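Hypothetical protein (Bacteroides thetaiotaomicron, PDB 2OBB) is of unknown function but binds magnesium and is probably a hydrolase of the haloacid dehalogenase (HAD) type. Local coordinates at residues M4-T13 with L89-D97; R42-E50 with L66-D74. All blocks are in the same frame, centred on the assembly; numbering follows the deposited sequence.

Overall arrangement
From the N terminus the chain first lays down strand 5-8 and the metal-binding turn behind it, then helix 29-38, and returns as strand 42-45 beside strand 5-8. Interaction 2 closes the shorter loop: after helix 51-62 the chain comes back at 66-74 and pairs with 42-50, completing a beta-alpha-beta unit at one edge of the parallel sheet. Interaction 1 closes the longer loop, bringing 89-97 against 4-13 on the other flank of strand 5-8. Interaction 2 is nested inside interaction 1; their centres lie about 8 Å apart, joined by backbone pairing of strands 5-8 and 42-45. Both also touch the second subunit.

Interaction 1. Residues M4-T13 with L89-D97; sequences MTIAVDFDGT and LKADLFIDD. With MG (magnesium ion), chain B.
Asp9 OD2 shares a magnesium ion with Asp97 OD1, each 2.1 Å from the metal, and is gripped a second time by Thr13, whose OG1 donates to the anti lone pair of Asp9 OD2 at 2.7 Å. The carbonyl O of Asp11 and three waters complete six ligands. Carboxylates suit these places as oxygen ligands for magnesium, and the shared ion accounts for Asp9 OD2 and Asp97 OD1 lying only 2.9 Å apart. Asp97 reaches it with CG lodged between its backbone N and carbonyl carbon (chi1 63°). The same Thr13 OG1 accepts from Asp97 N, so a small hydroxyl side chain links both arms of the site; an alanine here would probably leave Asp97 N without this acceptor and Asp9 OD2 with the metal but no hydroxyl to steady its orientation. Gly12 fits beside Asp97, where a CB would collide with OD2.

Behind the site, strands 5-8 and 93-95 run parallel. Ile95 N donates to Ala7 O and Ile95 O accepts from Asp9 N, both bonds nearly straight, so the pairing continues to the metal ligand itself. On one face the CG2 branch of Ile6 meets CD1 of Ile95 at 3.5 Å, and Ile109 of helix 106-115 packs on Ile95. On the other, the small methyl of Ala7 packs against the Phe94 ring, CB 3.6 Å from CD2. At the far end, Asp92 OD2 takes Thr5 N in a bond of 177°.

Asp96 stacks its carboxylate on that of Asp9, planes 7° apart; Lys88 of the second subunit forms salt bridges with both. The DxDxT sequence and acidic magnesium site at these strand ends are consistent with HAD-type phosphoryl-transfer chemistry.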
# COMPACT_ATOMS: atom_id res chain seq x y z
N MSE A 4 -7.65 -3.63 -14.11
CA MSE A 4 -7.14 -2.75 -13.08
C MSE A 4 -5.64 -2.48 -13.19
O MSE A 4 -4.88 -3.27 -13.71
CB MSE A 4 -7.45 -3.35 -11.71
CG MSE A 4 -8.92 -3.35 -11.26
SE MSE A 4 -8.99 -3.90 -9.34
CE MSE A 4 -8.50 -5.79 -9.52
N THR A 5 -5.21 -1.35 -12.63
CA THR A 5 -3.81 -1.05 -12.49
C THR A 5 -3.38 -1.46 -11.09
O THR A 5 -3.85 -0.90 -10.10
CB THR A 5 -3.57 0.45 -12.69
OG1 THR A 5 -4.07 0.84 -13.97
CG2 THR A 5 -2.07 0.78 -12.60
N ILE A 6 -2.48 -2.42 -11.01
CA ILE A 6 -2.09 -3.04 -9.76
C ILE A 6 -0.65 -2.66 -9.47
O ILE A 6 0.22 -2.92 -10.31
CB ILE A 6 -2.22 -4.56 -9.89
CG1 ILE A 6 -3.67 -4.92 -10.29
CG2 ILE A 6 -1.79 -5.26 -8.61
CD1 ILE A 6 -3.90 -6.37 -10.53
N ALA A 7 -0.40 -2.04 -8.29
CA ALA A 7 0.95 -1.76 -7.84
C ALA A 7 1.47 -2.97 -7.09
O ALA A 7 0.82 -3.44 -6.16
CB ALA A 7 0.96 -0.55 -6.94
N VAL A 8 2.63 -3.49 -7.47
CA VAL A 8 3.18 -4.66 -6.79
C VAL A 8 4.54 -4.37 -6.19
O VAL A 8 5.49 -3.96 -6.89
CB VAL A 8 3.25 -5.93 -7.70
CG1 VAL A 8 3.50 -7.23 -6.84
CG2 VAL A 8 1.97 -6.07 -8.53
N ASP A 9 4.65 -4.61 -4.90
CA ASP A 9 5.92 -4.45 -4.22
C ASP A 9 6.88 -5.55 -4.67
O ASP A 9 6.46 -6.55 -5.24
CB ASP A 9 5.70 -4.49 -2.72
CG ASP A 9 6.97 -4.45 -1.94
OD1 ASP A 9 7.75 -3.51 -2.15
OD2 ASP A 9 7.17 -5.32 -1.07
N PHE A 10 8.18 -5.35 -4.45
CA PHE A 10 9.12 -6.38 -4.82
C PHE A 10 9.57 -7.21 -3.62
O PHE A 10 9.16 -8.39 -3.50
CB PHE A 10 10.30 -5.79 -5.58
CG PHE A 10 11.25 -6.82 -6.12
CD1 PHE A 10 10.84 -7.72 -7.11
CD2 PHE A 10 12.57 -6.88 -5.68
CE1 PHE A 10 11.73 -8.68 -7.64
CE2 PHE A 10 13.47 -7.84 -6.20
CZ PHE A 10 13.04 -8.74 -7.18
N ASP A 11 10.40 -6.63 -2.74
CA ASP A 11 10.97 -7.39 -1.62
C ASP A 11 9.95 -7.79 -0.55
O ASP A 11 9.24 -6.93 0.02
CB ASP A 11 12.13 -6.65 -0.96
CG ASP A 11 13.17 -6.19 -1.95
OD1 ASP A 11 14.04 -7.00 -2.34
OD2 ASP A 11 13.12 -5.01 -2.34
N GLY A 12 9.88 -9.09 -0.27
CA GLY A 12 8.92 -9.63 0.68
C GLY A 12 7.58 -9.95 0.02
O GLY A 12 6.70 -10.52 0.66
N THR A 13 7.43 -9.55 -1.24
CA THR A 13 6.18 -9.71 -1.97
C THR A 13 6.31 -10.66 -3.15
O THR A 13 5.53 -11.60 -3.27
CB THR A 13 5.66 -8.34 -2.47
OG1 THR A 13 5.53 -7.45 -1.37
CG2 THR A 13 4.29 -8.47 -3.17
N LEU A 89 1.51 6.48 -6.33
CA LEU A 89 0.89 5.95 -7.55
C LEU A 89 -0.62 6.07 -7.53
O LEU A 89 -1.26 5.98 -6.47
CB LEU A 89 1.22 4.48 -7.75
CG LEU A 89 2.66 4.12 -8.08
CD1 LEU A 89 2.72 2.66 -8.49
CD2 LEU A 89 3.28 5.04 -9.14
N LYS A 90 -1.21 6.22 -8.71
CA LYS A 90 -2.66 6.25 -8.82
C LYS A 90 -3.27 4.86 -9.03
O LYS A 90 -4.43 4.76 -9.40
CB LYS A 90 -3.09 7.22 -9.92
CG LYS A 90 -2.55 8.60 -9.67
CD LYS A 90 -3.36 9.67 -10.42
CE LYS A 90 -3.05 11.04 -9.90
NZ LYS A 90 -1.73 11.46 -10.40
N ALA A 91 -2.50 3.80 -8.77
CA ALA A 91 -2.98 2.42 -8.90
C ALA A 91 -4.38 2.15 -8.31
O ALA A 91 -4.79 2.80 -7.37
CB ALA A 91 -1.99 1.49 -8.27
N ASP A 92 -5.09 1.15 -8.83
CA ASP A 92 -6.40 0.74 -8.28
C ASP A 92 -6.28 -0.25 -7.10
O ASP A 92 -7.23 -0.43 -6.30
CB ASP A 92 -7.25 0.09 -9.39
CG ASP A 92 -7.56 1.07 -10.52
OD1 ASP A 92 -8.06 2.17 -10.21
OD2 ASP A 92 -7.27 0.74 -11.69
N LEU A 93 -5.12 -0.90 -7.03
CA LEU A 93 -4.86 -1.95 -6.06
C LEU A 93 -3.37 -1.94 -5.68
O LEU A 93 -2.51 -1.66 -6.54
CB LEU A 93 -5.20 -3.30 -6.67
CG LEU A 93 -5.53 -4.44 -5.71
CD1 LEU A 93 -7.00 -4.26 -5.23
CD2 LEU A 93 -5.32 -5.78 -6.39
N PHE A 94 -3.08 -2.26 -4.41
CA PHE A 94 -1.73 -2.38 -3.93
C PHE A 94 -1.49 -3.78 -3.34
O PHE A 94 -2.22 -4.25 -2.48
CB PHE A 94 -1.44 -1.30 -2.88
CG PHE A 94 -1.49 0.10 -3.42
CD1 PHE A 94 -2.70 0.79 -3.50
CD2 PHE A 94 -0.33 0.72 -3.85
CE1 PHE A 94 -2.74 2.11 -3.99
CE2 PHE A 94 -0.36 2.06 -4.34
CZ PHE A 94 -1.55 2.76 -4.41
N ILE A 95 -0.46 -4.44 -3.83
CA ILE A 95 -0.06 -5.73 -3.28
C ILE A 95 1.29 -5.47 -2.66
O ILE A 95 2.26 -5.18 -3.38
CB ILE A 95 0.03 -6.82 -4.38
CG1 ILE A 95 -1.31 -6.93 -5.12
CG2 ILE A 95 0.47 -8.19 -3.75
CD1 ILE A 95 -1.31 -7.90 -6.29
N ASP A 96 1.36 -5.58 -1.34
CA ASP A 96 2.54 -5.20 -0.58
C ASP A 96 2.63 -6.01 0.72
O ASP A 96 1.65 -6.12 1.48
CB ASP A 96 2.43 -3.73 -0.26
CG ASP A 96 3.75 -3.09 0.03
OD1 ASP A 96 4.48 -3.70 0.85
OD2 ASP A 96 4.01 -1.95 -0.50
N ASP A 97 3.79 -6.58 1.02
CA ASP A 97 3.86 -7.44 2.22
C ASP A 97 3.76 -6.58 3.47
O ASP A 97 3.55 -7.11 4.55
CB ASP A 97 5.11 -8.29 2.25
CG ASP A 97 6.37 -7.44 2.31
OD1 ASP A 97 6.54 -6.58 1.43
OD2 ASP A 97 7.18 -7.64 3.25
MG MG B . 8.20 -5.52 0.74
O HOH W 1 -6.32 1.94 -13.75
O HOH W 2 9.51 -4.05 0.30
O HOH W 3 6.98 -3.82 1.14
O HOH W 4 8.98 -5.79 2.69

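Interaction 2. Residues R42-E50 with L66-D74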
# COMPACT_ATOMS: atom_id res chain seq x y z
N ARG A 42 -2.96 -4.19 -15.51
CA ARG A 42 -1.65 -3.60 -15.69
C ARG A 42 -0.89 -3.79 -14.39
O ARG A 42 -1.48 -3.59 -13.34
CB ARG A 42 -1.76 -2.11 -15.97
CG ARG A 42 -2.25 -1.75 -17.34
CD ARG A 42 -2.42 -0.25 -17.44
NE ARG A 42 -2.69 0.14 -18.82
CZ ARG A 42 -2.88 1.39 -19.22
NH1 ARG A 42 -2.81 2.40 -18.37
NH2 ARG A 42 -3.13 1.62 -20.49
N LEU A 43 0.38 -4.19 -14.47
CA LEU A 43 1.24 -4.31 -13.31
C LEU A 43 2.25 -3.19 -13.30
O LEU A 43 2.95 -2.96 -14.27
CB LEU A 43 1.98 -5.66 -13.31
CG LEU A 43 1.07 -6.90 -13.50
CD1 LEU A 43 1.92 -8.17 -13.36
CD2 LEU A 43 -0.11 -6.93 -12.55
N ILE A 44 2.33 -2.49 -12.18
CA ILE A 44 3.35 -1.48 -12.00
C ILE A 44 4.21 -1.91 -10.83
O ILE A 44 3.71 -2.15 -9.75
CB ILE A 44 2.74 -0.08 -11.73
CG1 ILE A 44 1.91 0.38 -12.93
CG2 ILE A 44 3.84 0.94 -11.43
CD1 ILE A 44 1.37 1.79 -12.76
N LEU A 45 5.52 -2.00 -11.05
CA LEU A 45 6.43 -2.26 -9.95
C LEU A 45 6.50 -1.05 -9.03
O LEU A 45 6.64 0.09 -9.50
CB LEU A 45 7.80 -2.64 -10.48
CG LEU A 45 8.79 -3.18 -9.44
CD1 LEU A 45 8.26 -4.47 -8.76
CD2 LEU A 45 10.13 -3.43 -10.15
N TRP A 46 6.35 -1.30 -7.73
CA TRP A 46 6.25 -0.23 -6.74
C TRP A 46 7.16 -0.59 -5.59
O TRP A 46 6.78 -1.35 -4.70
CB TRP A 46 4.80 -0.13 -6.26
CG TRP A 46 4.35 1.07 -5.45
CD1 TRP A 46 3.46 1.03 -4.44
CD2 TRP A 46 4.74 2.46 -5.60
NE1 TRP A 46 3.26 2.29 -3.94
CE2 TRP A 46 4.02 3.19 -4.63
CE3 TRP A 46 5.62 3.15 -6.45
CZ2 TRP A 46 4.13 4.59 -4.49
CZ3 TRP A 46 5.74 4.53 -6.31
CH2 TRP A 46 4.98 5.24 -5.33
N SER A 47 8.39 -0.05 -5.64
CA SER A 47 9.46 -0.43 -4.74
C SER A 47 10.25 0.79 -4.27
O SER A 47 10.39 1.77 -5.01
CB SER A 47 10.41 -1.36 -5.48
OG SER A 47 11.42 -1.83 -4.63
N VAL A 48 10.77 0.74 -3.04
CA VAL A 48 11.67 1.77 -2.59
C VAL A 48 12.99 1.68 -3.38
O VAL A 48 13.77 2.63 -3.37
CB VAL A 48 11.92 1.74 -1.04
CG1 VAL A 48 10.64 2.10 -0.28
CG2 VAL A 48 12.51 0.39 -0.57
N ARG A 49 13.22 0.55 -4.06
CA ARG A 49 14.35 0.41 -4.99
C ARG A 49 14.36 1.54 -6.04
O ARG A 49 13.32 1.84 -6.66
CB ARG A 49 14.33 -0.96 -5.68
CG ARG A 49 14.74 -2.13 -4.78
CD ARG A 49 14.55 -3.51 -5.46
NE ARG A 49 14.94 -4.63 -4.60
CZ ARG A 49 16.08 -5.32 -4.69
NH1 ARG A 49 16.99 -5.02 -5.61
NH2 ARG A 49 16.32 -6.32 -3.84
N GLU A 50 15.53 2.15 -6.22
CA GLU A 50 15.83 3.12 -7.28
C GLU A 50 17.21 2.80 -7.91
O GLU A 50 18.03 2.09 -7.33
CB GLU A 50 15.90 4.56 -6.73
CG GLU A 50 14.70 5.06 -5.91
CD GLU A 50 13.47 5.48 -6.76
OE1 GLU A 50 13.43 5.24 -8.01
OE2 GLU A 50 12.54 6.05 -6.16
N LEU A 66 8.49 -11.73 -16.84
CA LEU A 66 7.59 -10.76 -16.22
C LEU A 66 8.08 -9.34 -16.49
O LEU A 66 9.18 -8.93 -16.06
CB LEU A 66 7.41 -11.01 -14.70
CG LEU A 66 6.71 -9.95 -13.85
CD1 LEU A 66 5.26 -9.64 -14.33
CD2 LEU A 66 6.74 -10.33 -12.35
N GLU A 67 7.25 -8.60 -17.23
CA GLU A 67 7.54 -7.24 -17.67
C GLU A 67 6.43 -6.33 -17.24
O GLU A 67 5.24 -6.68 -17.36
CB GLU A 67 7.71 -7.21 -19.19
CG GLU A 67 9.02 -6.60 -19.62
CD GLU A 67 9.55 -7.14 -20.95
OE1 GLU A 67 8.78 -7.22 -21.96
OE2 GLU A 67 10.76 -7.47 -21.00
N PHE A 68 6.81 -5.16 -16.72
CA PHE A 68 5.87 -4.24 -16.08
C PHE A 68 5.32 -3.17 -17.02
O PHE A 68 6.03 -2.71 -17.92
CB PHE A 68 6.50 -3.62 -14.83
CG PHE A 68 6.72 -4.61 -13.75
CD1 PHE A 68 5.65 -5.05 -12.97
CD2 PHE A 68 7.98 -5.18 -13.55
CE1 PHE A 68 5.85 -6.00 -11.99
CE2 PHE A 68 8.18 -6.14 -12.58
CZ PHE A 68 7.12 -6.55 -11.80
N TYR A 69 4.06 -2.79 -16.82
CA TYR A 69 3.52 -1.62 -17.52
C TYR A 69 4.42 -0.44 -17.26
O TYR A 69 4.65 0.37 -18.16
CB TYR A 69 2.10 -1.25 -17.08
CG TYR A 69 1.54 -0.01 -17.77
CD1 TYR A 69 1.20 -0.02 -19.13
CD2 TYR A 69 1.35 1.16 -17.06
CE1 TYR A 69 0.68 1.13 -19.76
CE2 TYR A 69 0.84 2.30 -17.67
CZ TYR A 69 0.50 2.28 -19.01
OH TYR A 69 -0.01 3.43 -19.58
N ALA A 70 4.88 -0.33 -16.00
CA ALA A 70 5.86 0.69 -15.58
C ALA A 70 6.49 0.33 -14.25
O ALA A 70 6.02 -0.57 -13.56
CB ALA A 70 5.25 2.11 -15.53
N ALA A 71 7.55 1.07 -13.89
CA ALA A 71 8.28 0.93 -12.63
C ALA A 71 8.34 2.26 -11.90
O ALA A 71 9.02 3.21 -12.36
CB ALA A 71 9.71 0.44 -12.88
N ASN A 72 7.63 2.32 -10.78
CA ASN A 72 7.61 3.48 -9.89
C ASN A 72 7.16 4.73 -10.63
O ASN A 72 7.54 5.86 -10.27
CB ASN A 72 8.97 3.68 -9.19
CG ASN A 72 9.36 2.50 -8.31
OD1 ASN A 72 8.51 1.68 -7.93
ND2 ASN A 72 10.64 2.39 -7.99
N LYS A 73 6.40 4.52 -11.69
CA LYS A 73 5.73 5.62 -12.35
C LYS A 73 4.30 5.18 -12.62
O LYS A 73 4.00 3.97 -12.58
CB LYS A 73 6.39 5.96 -13.68
CG LYS A 73 7.90 6.15 -13.68
CD LYS A 73 8.34 6.55 -15.09
CE LYS A 73 9.83 6.51 -15.27
NZ LYS A 73 10.47 7.06 -14.05
N ASP A 74 3.45 6.15 -12.90
CA ASP A 74 2.06 5.88 -13.25
C ASP A 74 1.92 5.43 -14.70
O ASP A 74 0.93 4.79 -15.07
CB ASP A 74 1.16 7.10 -12.97
CG ASP A 74 0.68 7.12 -11.54
OD1 ASP A 74 0.40 6.02 -11.00
OD2 ASP A 74 0.60 8.21 -10.93
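Flat stacking carries the outer end: the guanidinium of Arg42 lies on one face of the Tyr69 ring, planes 13° apart, with CZ 4.0 Å from the ring centroid in an off-centre cation-pi contact. The extended arginine chain brings its CD over the middle of the same face, so methylene and charge both use the ring.

Apolar packing follows. Leu45 CB sits over the centre of the Phe68 ring, 3.8 Å from its centroid, while Leu66 CD1 approaches the opposite face and Leu43 CB touches Phe68 CD1. Branched Ile44 turns to the other side, its CG1 at the edge of Tyr69.

The two segments belong to a beta-alpha-beta crossover, strand 42-45, helix 51-62, strand 70-71, with Phe68 and Tyr69 just ahead of its second strand; the helix packs on Phe68 through Cys61 and on Ala71 through Ile58.

Hydrogen bonds tie the backbones: Tyr69 N to Leu43 O, Leu45 N to Ala70 O, and Asn72 N to Leu45 O at 2.8 Å. Where this pairing stops, the short amide of Asn72 offers a side-chain carbonyl instead, OD1 accepting from Ser47 N at 2.9 Å and meeting the Trp46 ring at its edge. Ser47 OG then accepts from Arg49 N, an ST turn, and Arg49 forms a salt bridge with Asp11.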